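Long-range contact in cytochrome c551 (Achromobacter xylosoxidans, PDB 2ZON), which probably carries single electrons between redox partners in the bacterium's respiratory chain, using the iron of its bound haem: residues 9-14 with 72-77. Sequence-based numbering, arbitrary orientation.
Sequences DPAGEK and EATLRA
The methyl of A77 presses straight onto the backbone of G12, its CB lying 3.6 Å from G12 CA. G12 has no side chain and A77 only a methyl, so here the two helices come almost backbone to backbone, with G12 CA and A77 CA 4.1 Å apart. Glycine suits this place because its bare CA lets the carbonyl oxygen of A77 come close: G12 CA lies 3.5 Å from A77 O in a C-H...O contact. The same carbonyl also accepts from a water that in turn accepts from D9 N, so solvent links the start of one helix to the other. This is the packing of N- and C-terminal helices characteristic of the cytochrome c fold: the short axes approach to 7.6 Å and cross at -80°, nearly perpendicular. Beside the glycine, T74 sends its methyl across to A11. A chi1 of -59° sets OG1 beside the backbone N and swings CG2 anti to it, where T74 CG2 meets A11 O at 3.9 Å, while OG1 hydrogen-bonds to D71. D9 plays two parts: its CB borders the methyl of A77, and as N-cap of helix 10-24 it accepts from A11 N through OD2 at 2.9 Å, on the anti side of the carboxylate. L75, whose side chain leads away from residues 9-14, packs on L15 of the same helix 10-24 and touches the haem.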
loop_
_atom_site.group_PDB
_atom_site.type_symbol
_atom_site.label_atom_id
_atom_site.label_comp_id
_atom_site.label_asym_id
_atom_site.label_seq_id
_atom_site.Cartn_x
_atom_site.Cartn_y
_atom_site.Cartn_z
ATOM N N ASP D 9 -24.003 14.039 35.089
ATOM C CA ASP D 9 -25.034 13.527 34.200
ATOM C C ASP D 9 -24.401 12.883 32.957
ATOM O O ASP D 9 -23.442 13.421 32.386
ATOM C CB ASP D 9 -26.015 14.638 33.802
ATOM C CG ASP D 9 -27.236 14.098 33.083
ATOM O OD1 ASP D 9 -28.305 13.949 33.721
ATOM O OD2 ASP D 9 -27.117 13.770 31.888
ATOM N N PRO D 10 -24.916 11.720 32.549
ATOM C CA PRO D 10 -24.314 10.991 31.425
ATOM C C PRO D 10 -24.285 11.817 30.126
ATOM O O PRO D 10 -23.427 11.581 29.271
ATOM C CB PRO D 10 -25.229 9.767 31.262
ATOM C CG PRO D 10 -25.950 9.643 32.575
ATOM C CD PRO D 10 -26.059 10.994 33.147
ATOM N N ALA D 11 -25.211 12.768 29.985
ATOM C CA ALA D 11 -25.265 13.627 28.788
ATOM C C ALA D 11 -23.958 14.440 28.591
ATOM O O ALA D 11 -23.574 14.764 27.456
ATOM C CB ALA D 11 -26.460 14.549 28.864
ATOM N N GLY D 12 -23.274 14.761 29.692
ATOM C CA GLY D 12 -22.032 15.559 29.611
ATOM C C GLY D 12 -20.889 14.795 28.953
ATOM O O GLY D 12 -20.310 15.241 27.957
ATOM N N GLU D 13 -20.565 13.636 29.518
ATOM C CA GLU D 13 -19.578 12.737 28.920
ATOM C C GLU D 13 -19.919 12.399 27.457
ATOM O O GLU D 13 -19.046 12.416 26.602
ATOM C CB GLU D 13 -19.446 11.452 29.738
ATOM C CG GLU D 13 -18.352 10.515 29.216
ATOM C CD GLU D 13 -18.180 9.256 30.042
ATOM O OE1 GLU D 13 -17.396 8.386 29.592
ATOM O OE2 GLU D 13 -18.813 9.119 31.129
ATOM N N LYS D 14 -21.189 12.109 27.180
ATOM C CA LYS D 14 -21.631 11.787 25.814
ATOM C C LYS D 14 -21.302 12.930 24.856
ATOM O O LYS D 14 -20.789 12.700 23.757
ATOM C CB LYS D 14 -23.141 11.519 25.791
ATOM C CG LYS D 14 -23.691 11.170 24.429
ATOM C CD LYS D 14 -25.179 10.909 24.549
ATOM C CE LYS D 14 -25.789 10.469 23.226
ATOM N NZ LYS D 14 -26.067 11.635 22.356
ATOM N N GLU D 72 -27.714 24.663 26.627
ATOM C CA GLU D 72 -26.918 25.137 27.749
ATOM C C GLU D 72 -26.770 24.072 28.836
ATOM O O GLU D 72 -25.675 23.889 29.376
ATOM C CB GLU D 72 -27.512 26.444 28.299
ATOM C CG GLU D 72 -26.642 27.168 29.310
ATOM C CD GLU D 72 -27.443 28.209 30.081
ATOM O OE1 GLU D 72 -27.908 29.182 29.443
ATOM O OE2 GLU D 72 -27.647 28.030 31.303
ATOM N N ALA D 73 -27.857 23.358 29.158
ATOM C CA ALA D 73 -27.784 22.314 30.190
ATOM C C ALA D 73 -26.815 21.182 29.820
ATOM O O ALA D 73 -26.128 20.631 30.693
ATOM C CB ALA D 73 -29.169 21.743 30.482
ATOM N N THR D 74 -26.784 20.817 28.537
ATOM C CA THR D 74 -25.929 19.718 28.107
ATOM C C THR D 74 -24.484 20.223 28.140
ATOM O O THR D 74 -23.582 19.509 28.568
ATOM C CB THR D 74 -26.304 19.208 26.705
ATOM O OG1 THR D 74 -27.670 18.767 26.704
ATOM C CG2 THR D 74 -25.402 18.032 26.283
ATOM N N LEU D 75 -24.273 21.458 27.668
ATOM C CA LEU D 75 -22.939 22.065 27.759
ATOM C C LEU D 75 -22.469 22.181 29.218
ATOM O O LEU D 75 -21.305 21.918 29.516
ATOM C CB LEU D 75 -22.892 23.435 27.058
ATOM C CG LEU D 75 -23.031 23.430 25.532
ATOM C CD1 LEU D 75 -23.364 24.816 24.984
ATOM C CD2 LEU D 75 -21.778 22.910 24.865
ATOM N N ARG D 76 -23.367 22.573 30.122
ATOM C CA ARG D 76 -23.017 22.621 31.548
ATOM C C ARG D 76 -22.540 21.258 32.042
ATOM O O ARG D 76 -21.551 21.161 32.795
ATOM C CB ARG D 76 -24.210 23.090 32.376
ATOM C CG ARG D 76 -23.943 23.084 33.873
ATOM C CD ARG D 76 -25.137 23.571 34.653
ATOM N NE ARG D 76 -25.357 24.983 34.383
ATOM C CZ ARG D 76 -26.301 25.462 33.584
ATOM N NH1 ARG D 76 -26.392 26.772 33.397
ATOM N NH2 ARG D 76 -27.156 24.640 32.975
ATOM N N ALA D 77 -23.256 20.212 31.619
ATOM C CA ALA D 77 -22.934 18.839 31.988
ATOM C C ALA D 77 -21.570 18.397 31.445
ATOM O O ALA D 77 -20.838 17.661 32.118
ATOM C CB ALA D 77 -24.042 17.885 31.525
HETATM O O HOH W 1 -22.296 16.078 34.051
#